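Local coordinates for agenet domain-containing protein (PDB 6IE4), which probably binds histone H3 tails carrying a methylated lysine through its tandem Agenet domains, at residues K90-A102 with G111-V124. Residues are numbered along the deposited sequence; the frame is centred on the assembly and turned at random.
Sequences KKKKIVVGEEVDA and GDVTEVLDDGKFSV
With chi1 at 179°, Val113 holds CG1 anti to its backbone N and leaves CG2 against Val100, whose CG1, set opposite its own carbonyl carbon by a chi1 of -61°, meets that methyl at 3.7 Å. The two valines cross at about a right angle. Branching at CB lets Ile94 serve two partners at once, its CG2 lying 4.0 Å from Val113 CG2 and its CB 3.5 Å from Phe122 CE2. Backbone bonds draw the segments together: Val100 N and O both pair with Gly111, and Val113 N reaches Glu98 O. A side chain on Gly111 would probably crowd Val124 CG1, consistent with glycine here. Gly97, at the third position of the type II turn from Val95 to Glu98, takes a positive phi and gives its N-H to Val113 O at 2.8 Å. Glu98 braces the turn, its OE1 accepting from Val95 N and its OE2 bridging to Lys92 NZ. On the face opposite Val100, the like-charged carboxylates of Glu99 and Asp112 stand perpendicular, their exact spacing doubtful at this resolution. Shortening Glu99 to an alanine would probably leave a gap across from Asp112. Antiparallel pairing of 99-104 with 107-117, with the preceding loop laying Ile94 against Phe122 of strand 121-126, is typical of a hairpin in the SH3-like barrel of Agenet domains, here probably the second of the tandem.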
loop_
_atom_site.group_PDB
_atom_site.type_symbol
_atom_site.label_atom_id
_atom_site.label_comp_id
_atom_site.label_asym_id
_atom_site.label_seq_id
_atom_site.Cartn_x
_atom_site.Cartn_y
_atom_site.Cartn_z
ATOM N N LYS A 90 -17.359 -5.827 1.473
ATOM C CA LYS A 90 -17.072 -4.461 1.896
ATOM C C LYS A 90 -17.655 -4.132 3.261
ATOM O O LYS A 90 -17.298 -3.101 3.834
ATOM C CB LYS A 90 -17.673 -3.509 0.849
ATOM C CG LYS A 90 -17.450 -2.012 0.942
ATOM C CD LYS A 90 -16.231 -1.559 0.161
ATOM C CE LYS A 90 -15.973 -0.047 0.354
ATOM N NZ LYS A 90 -14.556 0.452 0.103
ATOM N N LYS A 91 -18.475 -5.013 3.833
ATOM C CA LYS A 91 -19.132 -4.726 5.098
ATOM C C LYS A 91 -19.072 -5.879 6.089
ATOM O O LYS A 91 -19.716 -5.796 7.144
ATOM C CB LYS A 91 -20.611 -4.413 4.825
ATOM C CG LYS A 91 -20.930 -3.323 3.800
ATOM C CD LYS A 91 -21.373 -2.019 4.461
ATOM C CE LYS A 91 -22.629 -1.498 3.738
ATOM N NZ LYS A 91 -23.272 -0.305 4.386
ATOM N N LYS A 92 -18.252 -6.898 5.845
ATOM C CA LYS A 92 -18.150 -7.938 6.853
ATOM C C LYS A 92 -17.364 -7.424 8.057
ATOM O O LYS A 92 -16.732 -6.369 8.021
ATOM C CB LYS A 92 -17.531 -9.213 6.260
ATOM C CG LYS A 92 -16.041 -9.435 6.533
ATOM C CD LYS A 92 -15.482 -10.700 5.821
ATOM C CE LYS A 92 -13.919 -10.733 5.829
ATOM N NZ LYS A 92 -13.281 -11.714 6.790
ATOM N N LYS A 93 -17.462 -8.158 9.155
ATOM C CA LYS A 93 -16.852 -7.737 10.403
ATOM C C LYS A 93 -15.344 -7.931 10.339
ATOM O O LYS A 93 -14.843 -8.809 9.629
ATOM C CB LYS A 93 -17.446 -8.531 11.569
ATOM C CG LYS A 93 -17.407 -7.820 12.903
ATOM C CD LYS A 93 -16.865 -8.708 14.027
ATOM C CE LYS A 93 -16.426 -7.862 15.234
ATOM N NZ LYS A 93 -15.419 -8.591 16.084
ATOM N N ILE A 94 -14.618 -7.095 11.079
ATOM C CA ILE A 94 -13.177 -7.247 11.260
ATOM C C ILE A 94 -12.929 -7.792 12.659
ATOM O O ILE A 94 -13.530 -7.318 13.627
ATOM C CB ILE A 94 -12.441 -5.923 11.017
ATOM C CG1 ILE A 94 -12.763 -5.460 9.607
ATOM C CG2 ILE A 94 -10.950 -6.082 11.228
ATOM C CD1 ILE A 94 -11.744 -4.562 9.027
ATOM N N VAL A 95 -12.081 -8.813 12.755
ATOM C CA VAL A 95 -11.920 -9.602 13.969
ATOM C C VAL A 95 -10.460 -9.607 14.406
ATOM O O VAL A 95 -9.546 -9.383 13.613
ATOM C CB VAL A 95 -12.438 -11.037 13.752
ATOM C CG1 VAL A 95 -13.794 -10.978 13.115
ATOM C CG2 VAL A 95 -11.476 -11.828 12.857
ATOM N N VAL A 96 -10.244 -9.863 15.692
ATOM C CA VAL A 96 -8.889 -10.034 16.204
ATOM C C VAL A 96 -8.138 -11.077 15.393
ATOM O O VAL A 96 -8.552 -12.237 15.321
ATOM C CB VAL A 96 -8.895 -10.397 17.696
ATOM C CG1 VAL A 96 -7.483 -10.661 18.183
ATOM C CG2 VAL A 96 -9.516 -9.272 18.477
ATOM N N GLY A 97 -6.997 -10.685 14.826
ATOM C CA GLY A 97 -6.131 -11.581 14.114
ATOM C C GLY A 97 -6.241 -11.489 12.615
ATOM O O GLY A 97 -5.410 -12.068 11.917
ATOM N N GLU A 98 -7.314 -10.887 12.112
ATOM C CA GLU A 98 -7.397 -10.550 10.702
ATOM C C GLU A 98 -6.163 -9.783 10.235
ATOM O O GLU A 98 -5.700 -8.849 10.892
ATOM C CB GLU A 98 -8.661 -9.742 10.422
ATOM C CG GLU A 98 -9.066 -9.805 8.959
ATOM C CD GLU A 98 -10.564 -9.692 8.735
ATOM O OE1 GLU A 98 -11.338 -9.485 9.714
ATOM O OE2 GLU A 98 -10.956 -9.829 7.552
ATOM N N GLU A 99 -5.637 -10.161 9.076
ATOM C CA GLU A 99 -4.652 -9.313 8.436
ATOM C C GLU A 99 -5.342 -8.215 7.662
ATOM O O GLU A 99 -6.331 -8.448 6.965
ATOM C CB GLU A 99 -3.743 -10.095 7.500
ATOM C CG GLU A 99 -2.748 -10.785 8.318
ATOM C CD GLU A 99 -1.533 -9.934 8.612
ATOM O OE1 GLU A 99 -1.242 -9.035 7.787
ATOM O OE2 GLU A 99 -0.933 -10.114 9.711
ATOM N N VAL A 100 -4.769 -7.021 7.752
ATOM C CA VAL A 100 -5.363 -5.806 7.235
ATOM C C VAL A 100 -4.231 -4.944 6.717
ATOM O O VAL A 100 -3.055 -5.201 6.968
ATOM C CB VAL A 100 -6.152 -5.021 8.302
ATOM C CG1 VAL A 100 -7.323 -5.827 8.869
ATOM C CG2 VAL A 100 -5.199 -4.611 9.411
ATOM N N ASP A 101 -4.602 -3.919 5.979
ATOM C CA ASP A 101 -3.708 -2.856 5.571
ATOM C C ASP A 101 -4.345 -1.610 6.138
ATOM O O ASP A 101 -5.557 -1.425 5.998
ATOM C CB ASP A 101 -3.561 -2.714 4.048
ATOM C CG ASP A 101 -2.703 -3.784 3.416
ATOM O OD1 ASP A 101 -1.897 -4.447 4.111
ATOM O OD2 ASP A 101 -2.820 -3.925 2.185
ATOM N N ALA A 102 -3.566 -0.810 6.838
ATOM C CA ALA A 102 -4.048 0.475 7.303
ATOM C C ALA A 102 -3.493 1.557 6.395
ATOM O O ALA A 102 -2.378 1.432 5.886
ATOM C CB ALA A 102 -3.636 0.718 8.759
ATOM N N GLY A 111 -0.572 -5.139 8.779
ATOM C CA GLY A 111 -0.492 -5.359 10.211
ATOM C C GLY A 111 -1.583 -6.307 10.651
ATOM O O GLY A 111 -2.509 -6.613 9.885
ATOM N N ASP A 112 -1.417 -6.834 11.868
ATOM C CA ASP A 112 -2.429 -7.674 12.498
ATOM C C ASP A 112 -3.372 -6.812 13.326
ATOM O O ASP A 112 -2.974 -5.777 13.846
ATOM C CB ASP A 112 -1.799 -8.747 13.398
ATOM C CG ASP A 112 -0.697 -9.564 12.697
ATOM O OD1 ASP A 112 0.457 -9.077 12.605
ATOM O OD2 ASP A 112 -0.968 -10.720 12.283
ATOM N N VAL A 113 -4.626 -7.254 13.464
ATOM C CA VAL A 113 -5.567 -6.626 14.388
ATOM C C VAL A 113 -5.422 -7.295 15.744
ATOM O O VAL A 113 -5.658 -8.500 15.880
ATOM C CB VAL A 113 -7.015 -6.764 13.894
ATOM C CG1 VAL A 113 -7.979 -6.130 14.881
ATOM C CG2 VAL A 113 -7.190 -6.153 12.525
ATOM N N THR A 114 -5.103 -6.514 16.771
ATOM C CA THR A 114 -4.910 -7.129 18.072
ATOM C C THR A 114 -6.064 -6.861 19.010
ATOM O O THR A 114 -6.271 -7.642 19.945
ATOM C CB THR A 114 -3.620 -6.645 18.737
ATOM O OG1 THR A 114 -3.602 -5.218 18.769
ATOM C CG2 THR A 114 -2.405 -7.151 17.983
ATOM N N GLU A 115 -6.836 -5.808 18.760
ATOM C CA GLU A 115 -7.942 -5.442 19.625
ATOM C C GLU A 115 -9.068 -4.853 18.786
ATOM O O GLU A 115 -8.816 -4.073 17.860
ATOM C CB GLU A 115 -7.455 -4.454 20.688
ATOM C CG GLU A 115 -8.480 -4.033 21.710
ATOM C CD GLU A 115 -7.842 -3.628 23.033
ATOM O OE1 GLU A 115 -6.735 -3.040 23.014
ATOM O OE2 GLU A 115 -8.457 -3.900 24.088
ATOM N N VAL A 116 -10.306 -5.233 19.115
ATOM C CA VAL A 116 -11.515 -4.660 18.525
ATOM C C VAL A 116 -12.170 -3.817 19.609
ATOM O O VAL A 116 -12.441 -4.320 20.703
ATOM C CB VAL A 116 -12.473 -5.758 18.023
ATOM C CG1 VAL A 116 -13.889 -5.234 17.915
ATOM C CG2 VAL A 116 -12.006 -6.332 16.678
ATOM N N LEU A 117 -12.396 -2.535 19.324
ATOM C CA LEU A 117 -12.817 -1.574 20.338
ATOM C C LEU A 117 -14.289 -1.206 20.159
ATOM O O LEU A 117 -14.814 -1.216 19.041
ATOM C CB LEU A 117 -11.948 -0.306 20.282
ATOM C CG LEU A 117 -10.413 -0.427 20.287
ATOM C CD1 LEU A 117 -9.767 0.806 19.643
ATOM C CD2 LEU A 117 -9.840 -0.638 21.667
ATOM N N ASP A 118 -14.941 -0.816 21.270
ATOM C CA ASP A 118 -16.401 -0.683 21.312
ATOM C C ASP A 118 -16.955 0.345 20.343
ATOM O O ASP A 118 -18.176 0.376 20.138
ATOM C CB ASP A 118 -16.897 -0.272 22.704
ATOM C CG ASP A 118 -16.533 -1.262 23.782
ATOM O OD1 ASP A 118 -15.582 -2.053 23.600
ATOM O OD2 ASP A 118 -17.225 -1.247 24.821
ATOM N N ASP A 119 -16.106 1.147 19.719
ATOM C CA ASP A 119 -16.590 2.273 18.937
ATOM C C ASP A 119 -16.162 2.193 17.479
ATOM O O ASP A 119 -15.726 3.196 16.895
ATOM C CB ASP A 119 -16.104 3.570 19.577
ATOM C CG ASP A 119 -14.655 3.495 19.997
ATOM O OD1 ASP A 119 -14.271 2.478 20.627
ATOM O OD2 ASP A 119 -13.907 4.457 19.698
ATOM N N GLY A 120 -16.291 1.012 16.872
ATOM C CA GLY A 120 -15.964 0.918 15.466
ATOM C C GLY A 120 -14.490 1.024 15.160
ATOM O O GLY A 120 -14.134 1.170 13.983
ATOM N N LYS A 121 -13.634 1.095 16.184
ATOM C CA LYS A 121 -12.203 1.303 16.028
ATOM C C LYS A 121 -11.439 0.013 16.300
ATOM O O LYS A 121 -11.927 -0.906 16.965
ATOM C CB LYS A 121 -11.708 2.425 16.956
ATOM C CG LYS A 121 -12.339 3.791 16.643
ATOM C CD LYS A 121 -11.642 4.939 17.375
ATOM C CE LYS A 121 -12.124 6.313 16.883
ATOM N NZ LYS A 121 -13.592 6.559 17.046
ATOM N N PHE A 122 -10.231 -0.047 15.754
ATOM C CA PHE A 122 -9.384 -1.216 15.871
ATOM C C PHE A 122 -7.996 -0.757 16.259
ATOM O O PHE A 122 -7.609 0.391 16.014
ATOM C CB PHE A 122 -9.335 -2.004 14.546
ATOM C CG PHE A 122 -10.693 -2.268 13.962
ATOM C CD1 PHE A 122 -11.313 -1.322 13.172
ATOM C CD2 PHE A 122 -11.369 -3.439 14.249
ATOM C CE1 PHE A 122 -12.568 -1.549 12.663
ATOM C CE2 PHE A 122 -12.614 -3.669 13.739
ATOM C CZ PHE A 122 -13.219 -2.719 12.948
ATOM N N SER A 123 -7.235 -1.683 16.821
ATOM C CA SER A 123 -5.852 -1.425 17.178
ATOM C C SER A 123 -5.018 -2.494 16.502
ATOM O O SER A 123 -5.329 -3.685 16.602
ATOM C CB SER A 123 -5.643 -1.444 18.720
ATOM O OG SER A 123 -4.279 -1.305 19.081
ATOM N N VAL A 124 -3.928 -2.071 15.866
ATOM C CA VAL A 124 -3.297 -2.825 14.792
ATOM C C VAL A 124 -1.807 -2.917 15.088
ATOM O O VAL A 124 -1.163 -1.890 15.318
ATOM C CB VAL A 124 -3.524 -2.157 13.419
ATOM C CG1 VAL A 124 -2.751 -2.898 12.332
ATOM C CG2 VAL A 124 -5.008 -2.072 13.065
#